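Local coordinates for NlpC/P60 domain-containing protein (Mycobacterium avium subsp. paratuberculosis, PDB 3GT2) that contains the P60 domain of a mycobacterial antigen and probably acts as a cysteine peptidase of the NlpC/P60 (C40) family, at residues A77-G82 against Y135-L140. Sequence-based numbering, arbitrary orientation.
Sequences AMYRVG and YMVRVL
Val137 is the bump of this contact: its side chain rises from the strand 136-138 into a hollow formed by the turn from Met78 to Val81. Val137 CG1, anti to the backbone N (chi1 173°), points at the backbone carbonyl oxygens of the turn, with Val81 O near, at 3.1 Å, a close approach, and Met78 O at longer range. Val137 CG2 spreads the other way, toward Tyr79, and lies 4.1 Å from Tyr79 CD1, obliquely placed to the ring. The hollow owes its shape to this type I turn, closed by the bond from Val81 N to Met78 O, which brings the chain from the helix into strand 83-85. In this NlpC/P60 domain that strand pairs antiparallel with 136-138, so the contact lies where the turn feeds the two-stranded sheet. Gly82 has no side chain, which leaves room for Gly82 CA to come to 3.5 Å from Arg138 O in a CA-H...O contact, flanked by Val137 CG1 and Val139 CG1. Beyond it, Val81 CG2 and Val139 CG1 meet at 4.0 Å, one methyl against the other. At the other end, the Tyr79 ring reaches along the strand toward Tyr135. Tyr135 O lies in the ring plane at its edge, 3.5 Å from Tyr79 CE1, while the phenol OH receives a weak, bent hydrogen bond from Tyr135 N (143° at the hydrogen). Tyr79 OH also sits at the edge of the Tyr135 ring, 3.7 Å from Tyr135 CD2. Phe97 packs edge-to-face with Tyr79 and touches Val137, and Lys84 makes a cation-pi contact with Tyr79.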
ATOM      1  N   ALA A  77       8.505   5.837  -5.976  1.00 21.34           N
ATOM      2  CA  ALA A  77       9.517   6.055  -4.949  1.00 19.63           C
ATOM      3  C   ALA A  77       9.513   4.938  -3.908  1.00 20.07           C
ATOM      4  O   ALA A  77      10.561   4.575  -3.376  1.00 22.14           O
ATOM      5  CB  ALA A  77       9.317   7.417  -4.273  1.00 19.94           C
HETATM    6  N   MSE A  78       8.335   4.398  -3.601  1.00 19.24           N
HETATM    7  CA  MSE A  78       8.261   3.266  -2.676  1.00 16.87           C
HETATM    8  C   MSE A  78       8.984   2.052  -3.246  1.00 18.44           C
HETATM    9  O   MSE A  78       9.546   1.250  -2.503  1.00 19.76           O
HETATM   10  CB  MSE A  78       6.810   2.902  -2.369  1.00 14.36           C
HETATM   11  CG  MSE A  78       6.067   3.931  -1.565  1.00 19.92           C
HETATM   12 SE   MSE A  78       4.159   3.536  -1.458  1.00 23.46          SE
HETATM   13  CE  MSE A  78       3.611   5.176  -0.584  1.00 19.97           C
ATOM     14  N   TYR A  79       8.962   1.921  -4.572  1.00 17.89           N
ATOM     15  CA  TYR A  79       9.590   0.795  -5.248  1.00 17.73           C
ATOM     16  C   TYR A  79      11.096   0.830  -5.045  1.00 21.46           C
ATOM     17  O   TYR A  79      11.774  -0.160  -5.254  1.00 23.24           O
ATOM     18  CB  TYR A  79       9.296   0.862  -6.739  1.00 16.28           C
ATOM     19  CG  TYR A  79       9.577  -0.413  -7.492  1.00 16.74           C
ATOM     20  CD1 TYR A  79       8.926  -1.598  -7.157  1.00 18.31           C
ATOM     21  CD2 TYR A  79      10.471  -0.430  -8.558  1.00 18.30           C
ATOM     22  CE1 TYR A  79       9.167  -2.768  -7.852  1.00 21.36           C
ATOM     23  CE2 TYR A  79      10.721  -1.602  -9.259  1.00 23.02           C
ATOM     24  CZ  TYR A  79      10.059  -2.766  -8.898  1.00 23.64           C
ATOM     25  OH  TYR A  79      10.280  -3.940  -9.575  1.00 20.32           O
ATOM     26  N   ARG A  80      11.612   1.982  -4.637  1.00 21.93           N
ATOM     27  CA  ARG A  80      13.057   2.168  -4.512  1.00 23.95           C
ATOM     28  C   ARG A  80      13.555   2.171  -3.071  1.00 26.48           C
ATOM     29  O   ARG A  80      14.708   2.508  -2.806  1.00 29.64           O
ATOM     30  CB  ARG A  80      13.483   3.455  -5.223  1.00 26.63           C
ATOM     31  CG  ARG A  80      13.256   3.400  -6.728  1.00 27.26           C
ATOM     32  CD  ARG A  80      13.373   4.781  -7.357  1.00 36.19           C
ATOM     33  NE  ARG A  80      14.707   5.343  -7.171  1.00 42.30           N
ATOM     34  CZ  ARG A  80      15.762   5.021  -7.911  1.00 46.86           C
ATOM     35  NH1 ARG A  80      15.645   4.133  -8.890  1.00 46.59           N
ATOM     36  NH2 ARG A  80      16.938   5.582  -7.668  1.00 50.46           N
ATOM     37  N   VAL A  81      12.692   1.798  -2.138  1.00 19.68           N
ATOM     38  CA  VAL A  81      13.121   1.666  -0.752  1.00 18.83           C
ATOM     39  C   VAL A  81      12.948   0.225  -0.284  1.00 21.00           C
ATOM     40  O   VAL A  81      12.340  -0.589  -0.973  1.00 23.49           O
ATOM     41  CB  VAL A  81      12.366   2.624   0.181  1.00 22.80           C
ATOM     42  CG1 VAL A  81      12.413   4.033  -0.391  1.00 22.18           C
ATOM     43  CG2 VAL A  81      10.927   2.162   0.366  1.00 22.60           C
ATOM     44  N   GLY A  82      13.476  -0.081   0.889  1.00 21.06           N
ATOM     45  CA  GLY A  82      13.324  -1.403   1.459  1.00 20.22           C
ATOM     46  C   GLY A  82      14.069  -2.495   0.714  1.00 24.86           C
ATOM     47  O   GLY A  82      15.059  -2.241   0.020  1.00 26.06           O
ATOM     48  N   TYR A 135       9.243  -7.201  -9.060  1.00 16.91           N
ATOM     49  CA  TYR A 135       9.568  -7.454  -7.663  1.00 13.43           C
ATOM     50  C   TYR A 135       8.522  -6.877  -6.739  1.00 15.63           C
ATOM     51  O   TYR A 135       7.823  -5.917  -7.087  1.00 16.62           O
ATOM     52  CB  TYR A 135      10.909  -6.835  -7.287  1.00 13.16           C
ATOM     53  CG  TYR A 135      12.073  -7.416  -8.034  1.00 14.80           C
ATOM     54  CD1 TYR A 135      12.557  -8.676  -7.717  1.00 19.02           C
ATOM     55  CD2 TYR A 135      12.688  -6.705  -9.048  1.00 18.55           C
ATOM     56  CE1 TYR A 135      13.631  -9.216  -8.398  1.00 22.18           C
ATOM     57  CE2 TYR A 135      13.770  -7.232  -9.735  1.00 22.19           C
ATOM     58  CZ  TYR A 135      14.233  -8.489  -9.401  1.00 26.32           C
ATOM     59  OH  TYR A 135      15.299  -9.029 -10.073  1.00 28.34           O
HETATM   60  N   MSE A 136       8.420  -7.468  -5.558  1.00 16.02           N
HETATM   61  CA  MSE A 136       7.683  -6.843  -4.477  1.00 16.07           C
HETATM   62  C   MSE A 136       8.683  -6.205  -3.513  1.00 16.68           C
HETATM   63  O   MSE A 136       9.892  -6.373  -3.679  1.00 19.30           O
HETATM   64  CB  MSE A 136       6.774  -7.867  -3.793  1.00 18.95           C
HETATM   65  CG  MSE A 136       5.711  -8.347  -4.747  1.00 23.72           C
HETATM   66 SE   MSE A 136       4.660  -9.830  -4.102  1.00 29.43          SE
HETATM   67  CE  MSE A 136       4.004  -9.073  -2.416  1.00 19.04           C
ATOM     68  N   VAL A 137       8.192  -5.453  -2.530  1.00 14.20           N
ATOM     69  CA  VAL A 137       9.083  -4.722  -1.628  1.00 13.75           C
ATOM     70  C   VAL A 137       8.688  -4.964  -0.186  1.00 18.37           C
ATOM     71  O   VAL A 137       7.512  -4.856   0.173  1.00 20.24           O
ATOM     72  CB  VAL A 137       9.061  -3.196  -1.899  1.00 20.21           C
ATOM     73  CG1 VAL A 137       9.856  -2.439  -0.823  1.00 18.40           C
ATOM     74  CG2 VAL A 137       9.597  -2.898  -3.294  1.00 19.65           C
ATOM     75  N   ARG A 138       9.673  -5.307   0.635  1.00 15.63           N
ATOM     76  CA  ARG A 138       9.453  -5.442   2.070  1.00 16.56           C
ATOM     77  C   ARG A 138      10.052  -4.254   2.811  1.00 20.69           C
ATOM     78  O   ARG A 138      11.215  -3.915   2.609  1.00 18.97           O
ATOM     79  CB  ARG A 138      10.071  -6.749   2.562  1.00 15.58           C
ATOM     80  CG  ARG A 138       9.913  -7.012   4.052  1.00 17.70           C
ATOM     81  CD  ARG A 138      10.247  -8.472   4.342  1.00 19.71           C
ATOM     82  NE  ARG A 138       9.395  -9.364   3.553  1.00 24.27           N
ATOM     83  CZ  ARG A 138       9.703 -10.620   3.240  1.00 27.97           C
ATOM     84  NH1 ARG A 138      10.852 -11.145   3.646  1.00 25.70           N
ATOM     85  NH2 ARG A 138       8.863 -11.355   2.518  1.00 25.55           N
ATOM     86  N   VAL A 139       9.257  -3.608   3.659  1.00 16.91           N
ATOM     87  CA  VAL A 139       9.773  -2.479   4.426  1.00 22.80           C
ATOM     88  C   VAL A 139       9.722  -2.729   5.926  1.00 30.15           C
ATOM     89  O   VAL A 139      10.281  -1.958   6.704  1.00 35.64           O
ATOM     90  CB  VAL A 139       9.038  -1.158   4.092  1.00 27.00           C
ATOM     91  CG1 VAL A 139       9.305  -0.746   2.650  1.00 28.30           C
ATOM     92  CG2 VAL A 139       7.535  -1.289   4.347  1.00 25.43           C
ATOM     93  N   LEU A 140       9.040  -3.795   6.330  1.00 28.32           N
ATOM     94  CA  LEU A 140       8.953  -4.145   7.743  1.00 29.60           C
ATOM     95  C   LEU A 140       9.935  -5.259   8.087  1.00 37.77           C
ATOM     96  O   LEU A 140      10.709  -5.136   9.033  1.00 45.17           O
ATOM     97  CB  LEU A 140       7.523  -4.547   8.115  1.00 30.25           C
ATOM     98  CG  LEU A 140       6.481  -3.424   8.011  1.00 35.95           C
ATOM     99  CD1 LEU A 140       5.060  -3.953   8.152  1.00 37.92           C
ATOM    100  CD2 LEU A 140       6.751  -2.325   9.039  1.00 37.94           C
TER